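Local coordinates for protein D-mandelate dehydrogenase (Rhodotorula graminis, PDB 2W2K) that binds NAD(+) and probably acts as a D-2-hydroxyacid dehydrogenase, interconverting D-mandelate and its 2-oxo acid, at residues Leu58-Gly63 with His314-Leu319; Asp72-Leu77 with Leu96-Glu101; Phe84-Ala87 with Asp92-Asp95. All coordinates share one frame; numbering follows the deposited sequence.

Interaction 1 (Leu58-Gly63 with His314-Leu319); sequences LAVENG and HEFERL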
ATOM      1  N   LEU B  58      -2.563  -9.844 -28.513  1.00  5.61           N
ATOM      2  CA  LEU B  58      -1.790 -10.356 -27.354  1.00  8.69           C
ATOM      3  C   LEU B  58      -1.622  -9.397 -26.158  1.00  6.79           C
ATOM      4  O   LEU B  58      -1.195  -9.825 -25.065  1.00  7.44           O
ATOM      5  CB  LEU B  58      -0.405 -10.860 -27.820  1.00 10.32           C
ATOM      6  CG  LEU B  58      -0.426 -12.065 -28.790  1.00  9.99           C
ATOM      7  CD1 LEU B  58       0.944 -12.252 -29.479  1.00  8.61           C
ATOM      8  CD2 LEU B  58      -0.787 -13.326 -28.071  1.00  7.85           C
ATOM      9  N   ALA B  59      -1.932  -8.115 -26.361  1.00  8.06           N
ATOM     10  CA  ALA B  59      -1.784  -7.104 -25.311  1.00  6.60           C
ATOM     11  C   ALA B  59      -2.829  -5.995 -25.475  1.00  7.51           C
ATOM     12  O   ALA B  59      -3.278  -5.710 -26.583  1.00  7.89           O
ATOM     13  CB  ALA B  59      -0.355  -6.483 -25.320  1.00  7.88           C
ATOM     14  N   VAL B  60      -3.162  -5.343 -24.366  1.00  7.91           N
ATOM     15  CA  VAL B  60      -4.199  -4.291 -24.371  1.00  8.44           C
ATOM     16  C   VAL B  60      -3.772  -3.122 -25.266  1.00  7.28           C
ATOM     17  O   VAL B  60      -4.595  -2.552 -26.026  1.00 11.12           O
ATOM     18  CB  VAL B  60      -4.515  -3.816 -22.914  1.00  7.82           C
ATOM     19  CG1 VAL B  60      -5.319  -2.507 -22.921  1.00 11.43           C
ATOM     20  CG2 VAL B  60      -5.289  -4.897 -22.152  1.00  7.22           C
ATOM     21  N   GLU B  61      -2.480  -2.787 -25.199  1.00 11.11           N
ATOM     22  CA  GLU B  61      -1.911  -1.691 -26.001  1.00 13.09           C
ATOM     23  C   GLU B  61      -1.571  -2.033 -27.474  1.00 15.27           C
ATOM     24  O   GLU B  61      -1.093  -1.160 -28.207  1.00 15.03           O
ATOM     25  CB  GLU B  61      -0.662  -1.092 -25.304  1.00 17.44           C
ATOM     26  CG  GLU B  61       0.569  -2.011 -25.242  1.00 19.32           C
ATOM     27  CD  GLU B  61       0.588  -2.957 -24.030  1.00 19.38           C
ATOM     28  OE1 GLU B  61      -0.427  -3.106 -23.317  1.00 16.19           O
ATOM     29  OE2 GLU B  61       1.649  -3.560 -23.790  1.00 24.91           O
ATOM     30  N   ASN B  62      -1.776  -3.290 -27.890  1.00 10.91           N
ATOM     31  CA  ASN B  62      -1.429  -3.725 -29.254  1.00  8.81           C
ATOM     32  C   ASN B  62      -2.624  -3.568 -30.179  1.00 11.15           C
ATOM     33  O   ASN B  62      -3.754  -3.888 -29.789  1.00 10.71           O
ATOM     34  CB  ASN B  62      -1.011  -5.213 -29.315  1.00 11.60           C
ATOM     35  CG  ASN B  62       0.344  -5.525 -28.638  1.00 13.54           C
ATOM     36  OD1 ASN B  62       1.003  -4.672 -28.034  1.00  9.58           O
ATOM     37  ND2 ASN B  62       0.720  -6.808 -28.699  1.00 10.41           N
ATOM     38  N   GLY B  63      -2.364  -3.122 -31.411  1.00  9.38           N
ATOM     39  CA  GLY B  63      -3.399  -3.065 -32.450  1.00 11.01           C
ATOM     40  C   GLY B  63      -4.364  -1.883 -32.385  1.00 10.95           C
ATOM     41  O   GLY B  63      -5.416  -1.913 -33.030  1.00 11.64           O
ATOM     42  N   HIS B 314       1.695 -12.554 -18.842  1.00  8.22           N
ATOM     43  CA  HIS B 314       1.871 -14.019 -19.052  1.00  8.46           C
ATOM     44  C   HIS B 314       0.497 -14.694 -19.246  1.00  8.69           C
ATOM     45  O   HIS B 314       0.301 -15.523 -20.162  1.00  8.40           O
ATOM     46  CB  HIS B 314       2.577 -14.671 -17.847  1.00  9.12           C
ATOM     47  CG  HIS B 314       4.080 -14.602 -17.882  1.00 16.56           C
ATOM     48  ND1 HIS B 314       4.781 -13.430 -18.090  1.00 21.11           N
ATOM     49  CD2 HIS B 314       5.015 -15.571 -17.725  1.00 20.43           C
ATOM     50  CE1 HIS B 314       6.082 -13.684 -18.070  1.00 14.57           C
ATOM     51  NE2 HIS B 314       6.250 -14.974 -17.843  1.00 25.42           N
ATOM     52  N   GLU B 315      -0.458 -14.353 -18.375  1.00  7.78           N
ATOM     53  CA  GLU B 315      -1.793 -14.948 -18.469  1.00  9.63           C
ATOM     54  C   GLU B 315      -2.614 -14.462 -19.698  1.00  7.34           C
ATOM     55  O   GLU B 315      -3.377 -15.267 -20.276  1.00  6.63           O
ATOM     56  CB  GLU B 315      -2.544 -14.858 -17.119  1.00 10.49           C
ATOM     57  CG  GLU B 315      -3.872 -15.627 -17.055  1.00 13.51           C
ATOM     58  CD  GLU B 315      -3.745 -17.165 -16.878  1.00 14.93           C
ATOM     59  OE1 GLU B 315      -2.619 -17.743 -16.920  1.00 14.97           O
ATOM     60  OE2 GLU B 315      -4.823 -17.790 -16.706  1.00 14.38           O
ATOM     61  N   PHE B 316      -2.461 -13.191 -20.110  1.00  4.66           N
ATOM     62  CA  PHE B 316      -3.055 -12.698 -21.392  1.00  5.26           C
ATOM     63  C   PHE B 316      -2.570 -13.567 -22.584  1.00  9.28           C
ATOM     64  O   PHE B 316      -3.376 -14.014 -23.413  1.00  8.25           O
ATOM     65  CB  PHE B 316      -2.719 -11.202 -21.714  1.00  5.44           C
ATOM     66  CG  PHE B 316      -3.423 -10.173 -20.848  1.00  6.03           C
ATOM     67  CD1 PHE B 316      -4.556 -10.486 -20.075  1.00  8.44           C
ATOM     68  CD2 PHE B 316      -2.948  -8.859 -20.827  1.00  8.56           C
ATOM     69  CE1 PHE B 316      -5.186  -9.475 -19.263  1.00  7.41           C
ATOM     70  CE2 PHE B 316      -3.565  -7.862 -20.043  1.00  9.44           C
ATOM     71  CZ  PHE B 316      -4.697  -8.181 -19.266  1.00 11.55           C
ATOM     72  N   GLU B 317      -1.250 -13.772 -22.692  1.00  8.05           N
ATOM     73  CA  GLU B 317      -0.673 -14.620 -23.761  1.00  6.71           C
ATOM     74  C   GLU B 317      -1.153 -16.076 -23.679  1.00  8.84           C
ATOM     75  O   GLU B 317      -1.536 -16.652 -24.710  1.00  5.76           O
ATOM     76  CB  GLU B 317       0.876 -14.525 -23.754  1.00  5.37           C
ATOM     77  CG  GLU B 317       1.359 -13.109 -24.156  1.00  5.22           C
ATOM     78  CD  GLU B 317       2.861 -12.990 -24.474  1.00 11.27           C
ATOM     79  OE1 GLU B 317       3.611 -13.989 -24.347  1.00 10.58           O
ATOM     80  OE2 GLU B 317       3.274 -11.856 -24.849  1.00 10.17           O
ATOM     81  N   ARG B 318      -1.159 -16.673 -22.474  1.00  8.02           N
ATOM     82  CA  ARG B 318      -1.657 -18.070 -22.317  1.00  7.55           C
ATOM     83  C   ARG B 318      -3.146 -18.222 -22.696  1.00  7.91           C
ATOM     84  O   ARG B 318      -3.505 -19.152 -23.427  1.00  8.74           O
ATOM     85  CB  ARG B 318      -1.429 -18.619 -20.884  1.00  8.25           C
ATOM     86  CG  ARG B 318      -1.760 -20.160 -20.741  1.00  8.17           C
ATOM     87  CD  ARG B 318      -1.732 -20.618 -19.260  1.00 11.23           C
ATOM     88  NE  ARG B 318      -2.924 -20.180 -18.519  1.00 14.57           N
ATOM     89  CZ  ARG B 318      -4.101 -20.817 -18.513  1.00 18.64           C
ATOM     90  NH1 ARG B 318      -4.287 -21.940 -19.217  1.00 14.44           N
ATOM     91  NH2 ARG B 318      -5.106 -20.334 -17.797  1.00 17.35           N
ATOM     92  N   LEU B 319      -4.011 -17.318 -22.211  1.00  5.89           N
ATOM     93  CA  LEU B 319      -5.463 -17.421 -22.489  1.00  7.79           C
ATOM     94  C   LEU B 319      -5.795 -17.223 -23.984  1.00  7.19           C
ATOM     95  O   LEU B 319      -6.557 -18.014 -24.566  1.00  7.51           O
ATOM     96  CB  LEU B 319      -6.277 -16.447 -21.593  1.00  8.09           C
ATOM     97  CG  LEU B 319      -6.448 -16.861 -20.110  1.00  7.81           C
ATOM     98  CD1 LEU B 319      -7.077 -15.684 -19.335  1.00  9.31           C
ATOM     99  CD2 LEU B 319      -7.304 -18.130 -19.980  1.00 11.43           C
TER
HETATM  100  O   HOH W   1       2.214  -9.325 -24.895  1.00 14.45           O
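With CG anti to the carbonyl carbon (chi1 -72°), Phe316 turns its ring from helix 310-330 to the loop, where Val60 holds CG1 anti to the backbone N (chi1 166°), leaving CG2 as the branch that faces the ring. The touching atoms are Val60 CG2 and Phe316 CE2, 4.0 Å apart; the methyl arrives obliquely, neither squarely over the ring nor in its plane. Closer to the helix backbone, Leu58 O sits 3.9 Å from Phe316 CB, a van der Waals contact of the carbonyl oxygen with a methylene. The same oxygen is 4.3 Å from Glu317 CG, and Leu58 CD2 reaches that CG at 4.5 Å. Here the backbones run nearest each other, with the CA atoms of Leu58 and Glu317 5.7 Å apart.

The loop leaves strand 54-57, the central strand of the five-stranded parallel sheet of the flavodoxin-like catalytic domain in this family, and bends at once in a type I turn from Ala59 to Asn62, closed by Asn62 N to Ala59 O. Helix 310-330 thus packs against the loop at the C-terminal end of strand 54-57, and the side chain of Phe316 lies about 6 Å from that of Gly307, a residue that binds NAD(+), though no coenzyme is bound to this chain.

Glu317 points its carboxylate elsewhere: OE2 accepts a bond from Arg14 N and OE1 bonds from His15 N and Leu16 N, so three backbone amides fix this buried group and would probably stabilise its negative charge. A water ties that carboxylate back to the loop, donating a bond of 2.7 Å to Glu317 OE2 and a weak one of 3.4 Å to Leu58 O.

Interaction 2 (Asp72-Leu77 with Leu96-Glu101); sequences DLISHL and LDALNE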
ATOM      1  N   ASP B  72     -19.260  -0.881 -39.628  1.00 13.22           N
ATOM      2  CA  ASP B  72     -18.699  -0.734 -40.994  1.00 11.69           C
ATOM      3  C   ASP B  72     -17.426  -1.574 -41.212  1.00 12.59           C
ATOM      4  O   ASP B  72     -17.298  -2.233 -42.239  1.00 12.05           O
ATOM      5  CB  ASP B  72     -18.434   0.734 -41.385  1.00 13.07           C
ATOM      6  CG  ASP B  72     -18.125   0.900 -42.897  1.00 15.34           C
ATOM      7  OD1 ASP B  72     -18.976   0.536 -43.745  1.00 15.62           O
ATOM      8  OD2 ASP B  72     -17.035   1.382 -43.248  1.00 16.84           O
ATOM      9  N   LEU B  73     -16.489  -1.514 -40.257  1.00 10.33           N
ATOM     10  CA  LEU B  73     -15.275  -2.362 -40.295  1.00 10.52           C
ATOM     11  C   LEU B  73     -15.639  -3.865 -40.329  1.00  9.51           C
ATOM     12  O   LEU B  73     -15.134  -4.634 -41.182  1.00 10.08           O
ATOM     13  CB  LEU B  73     -14.363  -2.018 -39.091  1.00  7.84           C
ATOM     14  CG  LEU B  73     -12.990  -2.722 -38.963  1.00 12.65           C
ATOM     15  CD1 LEU B  73     -12.010  -1.905 -38.174  1.00 11.52           C
ATOM     16  CD2 LEU B  73     -13.146  -4.126 -38.322  1.00 10.88           C
ATOM     17  N   ILE B  74     -16.500  -4.271 -39.399  1.00  8.65           N
ATOM     18  CA  ILE B  74     -16.927  -5.678 -39.239  1.00 11.08           C
ATOM     19  C   ILE B  74     -17.613  -6.256 -40.502  1.00 12.32           C
ATOM     20  O   ILE B  74     -17.460  -7.457 -40.821  1.00 11.24           O
ATOM     21  CB  ILE B  74     -17.811  -5.828 -37.947  1.00  8.81           C
ATOM     22  CG1 ILE B  74     -16.932  -5.661 -36.683  1.00  8.21           C
ATOM     23  CG2 ILE B  74     -18.582  -7.146 -37.899  1.00  8.49           C
ATOM     24  CD1 ILE B  74     -17.716  -5.475 -35.359  1.00  8.40           C
ATOM     25  N   SER B  75     -18.341  -5.399 -41.222  1.00 11.24           N
ATOM     26  CA  SER B  75     -19.039  -5.791 -42.454  1.00 11.26           C
ATOM     27  C   SER B  75     -18.091  -6.304 -43.559  1.00 12.05           C
ATOM     28  O   SER B  75     -18.537  -6.971 -44.505  1.00 11.26           O
ATOM     29  CB  SER B  75     -19.929  -4.646 -42.994  1.00 13.49           C
ATOM     30  OG  SER B  75     -19.175  -3.675 -43.727  1.00 12.38           O
ATOM     31  N   HIS B  76     -16.798  -6.001 -43.447  1.00  9.72           N
ATOM     32  CA  HIS B  76     -15.828  -6.426 -44.475  1.00  9.63           C
ATOM     33  C   HIS B  76     -14.954  -7.620 -44.058  1.00  9.54           C
ATOM     34  O   HIS B  76     -14.041  -7.966 -44.785  1.00  9.87           O
ATOM     35  CB  HIS B  76     -14.935  -5.252 -44.902  1.00 11.78           C
ATOM     36  CG  HIS B  76     -15.712  -4.099 -45.476  1.00 16.67           C
ATOM     37  ND1 HIS B  76     -16.487  -4.220 -46.610  1.00 21.28           N
ATOM     38  CD2 HIS B  76     -15.863  -2.822 -45.051  1.00 22.58           C
ATOM     39  CE1 HIS B  76     -17.072  -3.062 -46.868  1.00 26.07           C
ATOM     40  NE2 HIS B  76     -16.712  -2.198 -45.936  1.00 24.13           N
ATOM     41  N   LEU B  77     -15.205  -8.213 -42.890  1.00  8.48           N
ATOM     42  CA  LEU B  77     -14.434  -9.399 -42.474  1.00  9.77           C
ATOM     43  C   LEU B  77     -14.823 -10.636 -43.318  1.00  9.38           C
ATOM     44  O   LEU B  77     -15.988 -10.772 -43.718  1.00  6.93           O
ATOM     45  CB  LEU B  77     -14.618  -9.650 -40.969  1.00  8.85           C
ATOM     46  CG  LEU B  77     -14.083  -8.601 -39.987  1.00  8.15           C
ATOM     47  CD1 LEU B  77     -14.823  -8.679 -38.628  1.00 10.21           C
ATOM     48  CD2 LEU B  77     -12.547  -8.735 -39.789  1.00  9.57           C
ATOM     49  N   LEU B  96     -19.769  -5.631 -30.104  1.00 10.69           N
ATOM     50  CA  LEU B  96     -19.902  -7.090 -29.891  1.00 12.41           C
ATOM     51  C   LEU B  96     -21.159  -7.709 -30.524  1.00 14.97           C
ATOM     52  O   LEU B  96     -21.116  -8.842 -31.047  1.00 10.48           O
ATOM     53  CB  LEU B  96     -19.819  -7.440 -28.387  1.00 11.03           C
ATOM     54  CG  LEU B  96     -19.869  -8.928 -27.967  1.00 10.56           C
ATOM     55  CD1 LEU B  96     -18.747  -9.779 -28.638  1.00 15.58           C
ATOM     56  CD2 LEU B  96     -19.795  -9.040 -26.440  1.00 11.93           C
ATOM     57  N   ASP B  97     -22.280  -6.987 -30.495  1.00 11.94           N
ATOM     58  CA  ASP B  97     -23.483  -7.517 -31.167  1.00 16.79           C
ATOM     59  C   ASP B  97     -23.308  -7.664 -32.700  1.00 13.43           C
ATOM     60  O   ASP B  97     -23.779  -8.647 -33.289  1.00 14.37           O
ATOM     61  CB  ASP B  97     -24.744  -6.706 -30.811  1.00 17.61           C
ATOM     62  CG  ASP B  97     -25.153  -6.847 -29.323  1.00 26.57           C
ATOM     63  OD1 ASP B  97     -24.699  -7.775 -28.611  1.00 23.95           O
ATOM     64  OD2 ASP B  97     -25.942  -6.005 -28.852  1.00 27.17           O
ATOM     65  N   ALA B  98     -22.627  -6.718 -33.336  1.00 10.17           N
ATOM     66  CA  ALA B  98     -22.358  -6.815 -34.780  1.00 10.58           C
ATOM     67  C   ALA B  98     -21.441  -8.006 -35.132  1.00 11.61           C
ATOM     68  O   ALA B  98     -21.626  -8.654 -36.172  1.00 11.52           O
ATOM     69  CB  ALA B  98     -21.786  -5.515 -35.334  1.00 13.37           C
ATOM     70  N   LEU B  99     -20.440  -8.265 -34.285  1.00  9.51           N
ATOM     71  CA  LEU B  99     -19.537  -9.424 -34.467  1.00  8.90           C
ATOM     72  C   LEU B  99     -20.287 -10.761 -34.342  1.00 10.41           C
ATOM     73  O   LEU B  99     -20.180 -11.623 -35.212  1.00 10.31           O
ATOM     74  CB  LEU B  99     -18.375  -9.339 -33.455  1.00  9.15           C
ATOM     75  CG  LEU B  99     -17.198 -10.304 -33.663  1.00 10.77           C
ATOM     76  CD1 LEU B  99     -16.435 -10.052 -34.972  1.00 10.25           C
ATOM     77  CD2 LEU B  99     -16.226 -10.253 -32.475  1.00  9.67           C
ATOM     78  N   ASN B 100     -21.060 -10.929 -33.267  1.00 10.71           N
ATOM     79  CA  ASN B 100     -21.872 -12.147 -33.072  1.00 10.76           C
ATOM     80  C   ASN B 100     -22.918 -12.396 -34.182  1.00 12.83           C
ATOM     81  O   ASN B 100     -23.207 -13.564 -34.507  1.00 12.53           O
ATOM     82  CB  ASN B 100     -22.576 -12.128 -31.698  1.00 11.01           C
ATOM     83  CG  ASN B 100     -21.622 -12.324 -30.502  1.00 16.41           C
ATOM     84  OD1 ASN B 100     -20.463 -12.779 -30.620  1.00 14.84           O
ATOM     85  ND2 ASN B 100     -22.124 -11.967 -29.328  1.00  8.36           N
ATOM     86  N   GLU B 101     -23.473 -11.316 -34.758  1.00 12.01           N
ATOM     87  CA  GLU B 101     -24.411 -11.402 -35.904  1.00 13.96           C
ATOM     88  C   GLU B 101     -23.803 -12.114 -37.111  1.00 13.85           C
ATOM     89  O   GLU B 101     -24.521 -12.811 -37.846  1.00 12.84           O
ATOM     90  CB  GLU B 101     -24.937 -10.000 -36.292  1.00 18.34           C
ATOM     91  CG  GLU B 101     -25.883  -9.927 -37.534  1.00 19.37           C
ATOM     92  CD  GLU B 101     -26.394  -8.499 -37.813  1.00 22.56           C
ATOM     93  OE1 GLU B 101     -25.565  -7.590 -38.030  1.00 32.83           O
ATOM     94  OE2 GLU B 101     -27.626  -8.282 -37.793  1.00 35.06           O
TER
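Two successive helices of the catalytic domain's alternating beta-alpha topology pack against each other through Ile74, Ala98 and Leu99. Helix 71-74 lies between strands 54-57 and 83-86; helix 96-101 lies in the crossover from strand 83-86 to its parallel neighbour 105-107. They come nearest at Ile74 and Leu99, whose CA atoms are 6.6 Å apart.

Ile74 uses both branches. CG2, anti to the backbone N, rests 3.8 Å from Ala98 O, a van der Waals contact with the carbonyl. CG1 lies on the other side, beside the N (chi1 -70°), and the extended second torsion (chi2 167°) carries CD1 onto the helix, 4.1 Å from Ala98 CB and 4.0 Å from Leu99 N. The same CD1 stands 4.4 Å from Leu99 CB. Further along, a type I turn from Ile74 to Leu77 brings Leu77 to the interface, where a terminal methyl of each leucine, Leu77 CD1 and Leu99 CD1, meet at 4.2 Å. Leu99 also touches Phe106, which ties the contact to the edge strand 105-107 of the sheet, and Leu77 packs on Trp69.

Shortening Ile74 to an alanine here removes CG1, CG2 and CD1 and would probably open a gap over Ala98 and Leu99, leaving only the Leu77-Leu99 touch between the segments. The contact across the segments is entirely one of methyl groups meeting carbon or backbone atoms, so it depends on side-chain shape and the burial of apolar surface, not on directional bonds.

Interaction 3 (Phe84-Ala87 with Asp92-Asp95); sequences FAAA and DWLD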
ATOM      1  N   PHE B  84     -12.388 -14.655 -32.335  1.00  7.21           N
ATOM      2  CA  PHE B  84     -11.490 -13.510 -32.024  1.00  5.85           C
ATOM      3  C   PHE B  84     -11.188 -13.592 -30.511  1.00  8.57           C
ATOM      4  O   PHE B  84     -12.128 -13.527 -29.701  1.00  8.09           O
ATOM      5  CB  PHE B  84     -12.265 -12.203 -32.370  1.00  6.85           C
ATOM      6  CG  PHE B  84     -11.481 -10.885 -32.244  1.00  5.11           C
ATOM      7  CD1 PHE B  84     -10.195 -10.797 -31.645  1.00  7.59           C
ATOM      8  CD2 PHE B  84     -12.084  -9.700 -32.681  1.00  9.57           C
ATOM      9  CE1 PHE B  84      -9.525  -9.531 -31.526  1.00 10.48           C
ATOM     10  CE2 PHE B  84     -11.428  -8.434 -32.580  1.00 12.26           C
ATOM     11  CZ  PHE B  84     -10.143  -8.352 -32.003  1.00 11.84           C
ATOM     12  N   ALA B  85      -9.906 -13.777 -30.127  1.00  7.40           N
ATOM     13  CA  ALA B  85      -9.485 -13.763 -28.706  1.00  4.61           C
ATOM     14  C   ALA B  85      -8.582 -12.551 -28.420  1.00  5.43           C
ATOM     15  O   ALA B  85      -7.602 -12.328 -29.147  1.00  6.57           O
ATOM     16  CB  ALA B  85      -8.749 -15.104 -28.325  1.00  7.97           C
ATOM     17  N   ALA B  86      -8.873 -11.808 -27.340  1.00  6.47           N
ATOM     18  CA  ALA B  86      -8.138 -10.553 -27.024  1.00  9.20           C
ATOM     19  C   ALA B  86      -7.721 -10.455 -25.562  1.00  7.85           C
ATOM     20  O   ALA B  86      -8.457 -10.918 -24.678  1.00 10.48           O
ATOM     21  CB  ALA B  86      -8.986  -9.320 -27.389  1.00 10.42           C
ATOM     22  N   ALA B  87      -6.553  -9.836 -25.325  1.00  6.44           N
ATOM     23  CA  ALA B  87      -6.092  -9.461 -23.988  1.00  7.49           C
ATOM     24  C   ALA B  87      -7.043  -8.468 -23.287  1.00  9.19           C
ATOM     25  O   ALA B  87      -7.694  -7.672 -23.961  1.00  8.81           O
ATOM     26  CB  ALA B  87      -4.678  -8.856 -24.069  1.00  5.31           C
ATOM     27  N   ASP B  92     -14.420  -0.837 -24.751  1.00 26.90           N
ATOM     28  CA  ASP B  92     -15.192   0.239 -25.356  1.00 24.99           C
ATOM     29  C   ASP B  92     -15.024   0.312 -26.886  1.00 22.12           C
ATOM     30  O   ASP B  92     -15.803   0.983 -27.550  1.00 25.18           O
ATOM     31  CB  ASP B  92     -14.808   1.583 -24.726  1.00 24.94           C
ATOM     32  N   TRP B  93     -14.001  -0.354 -27.427  1.00 16.64           N
ATOM     33  CA  TRP B  93     -13.666  -0.265 -28.866  1.00 13.88           C
ATOM     34  C   TRP B  93     -14.395  -1.276 -29.790  1.00 14.58           C
ATOM     35  O   TRP B  93     -14.277  -1.181 -31.013  1.00 13.46           O
ATOM     36  CB  TRP B  93     -12.144  -0.391 -29.069  1.00 14.25           C
ATOM     37  CG  TRP B  93     -11.510  -1.576 -28.375  1.00 11.62           C
ATOM     38  CD1 TRP B  93     -10.926  -1.578 -27.124  1.00 12.54           C
ATOM     39  CD2 TRP B  93     -11.372  -2.916 -28.877  1.00 14.65           C
ATOM     40  NE1 TRP B  93     -10.453  -2.822 -26.821  1.00 14.06           N
ATOM     41  CE2 TRP B  93     -10.708  -3.671 -27.871  1.00 13.74           C
ATOM     42  CE3 TRP B  93     -11.737  -3.555 -30.080  1.00 12.02           C
ATOM     43  CZ2 TRP B  93     -10.411  -5.042 -28.018  1.00 12.59           C
ATOM     44  CZ3 TRP B  93     -11.424  -4.936 -30.235  1.00 13.85           C
ATOM     45  CH2 TRP B  93     -10.775  -5.657 -29.205  1.00 12.38           C
ATOM     46  N   LEU B  94     -15.161  -2.209 -29.211  1.00 10.78           N
ATOM     47  CA  LEU B  94     -15.776  -3.315 -29.982  1.00 13.28           C
ATOM     48  C   LEU B  94     -17.315  -3.311 -29.995  1.00 13.81           C
ATOM     49  O   LEU B  94     -17.945  -3.257 -28.928  1.00 16.13           O
ATOM     50  CB  LEU B  94     -15.286  -4.672 -29.455  1.00 11.95           C
ATOM     51  CG  LEU B  94     -15.826  -5.975 -30.096  1.00 12.95           C
ATOM     52  CD1 LEU B  94     -15.278  -6.159 -31.492  1.00  9.33           C
ATOM     53  CD2 LEU B  94     -15.466  -7.193 -29.233  1.00 15.20           C
ATOM     54  N   ASP B  95     -17.902  -3.406 -31.199  1.00 11.94           N
ATOM     55  CA  ASP B  95     -19.350  -3.599 -31.373  1.00 11.41           C
ATOM     56  C   ASP B  95     -19.616  -5.112 -31.327  1.00 12.79           C
ATOM     57  O   ASP B  95     -19.645  -5.803 -32.371  1.00 11.68           O
ATOM     58  CB  ASP B  95     -19.860  -2.950 -32.686  1.00 10.61           C
ATOM     59  CG  ASP B  95     -21.395  -3.003 -32.844  1.00 13.47           C
ATOM     60  OD1 ASP B  95     -22.061  -3.850 -32.204  1.00 10.17           O
ATOM     61  OD2 ASP B  95     -21.942  -2.207 -33.665  1.00 13.85           O
TER
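Phe84 and Trp93 reach for each other from opposite directions. In Phe84, CG is anti to the backbone N (chi1 -175°), which extends the ring straight out from the strand and presents its far atom, CZ. In Trp93, CG sits between the backbone N and the carbonyl carbon (chi1 50°), and with chi2 at -94° the indole's six-membered ring is sent back toward the sheet. Phe84 CZ then lies 3.9 Å from Trp93 CH2 and 4.1 Å from Trp93 CZ3, close to the indole plane and at its edge; seen from the phenyl ring the approach is oblique. Ala86 CB adds a looser touch, 4.5 Å from Trp93 CH2, also at that edge.

Both strand residues belong to strand 83-86 of the parallel sheet and, two apart, direct their side chains to the same face, where the loop before helix 96-101 folds back over them. Other aromatics join the cluster: Tyr67 stacks on the indole, Trp69 meets it edge-to-face, and Phe106 packs edge-to-face with Phe84. At the loop's end Asp95 is the N-cap of helix 96-101, its OD1 accepting a bond from Ala98 N.

How the interactions relate
All three contacts lie in the catalytic domain, with interaction 3 between the other two. Its centre is 12 Å from that of interaction 1 and 11 Å from that of interaction 2, whereas interactions 1 and 2 are 22 Å apart between centres. Ala87 joins it to interaction 1: its CB packs 3.6 Å from Ala59 CA and 3.7 Å from Phe316 CD2. Toward interaction 2, Ile74 CD1 approaches Asp95 O at 3.6 Å, and Leu99 CD2 lies 4.2 Å from Phe84 CD2. Interaction 1 lies nearest the NAD(+) site, through Phe316 and its neighbour Gly307, although this chain holds no coenzyme; interactions 2 and 3 lie away from the known coenzyme-binding residues.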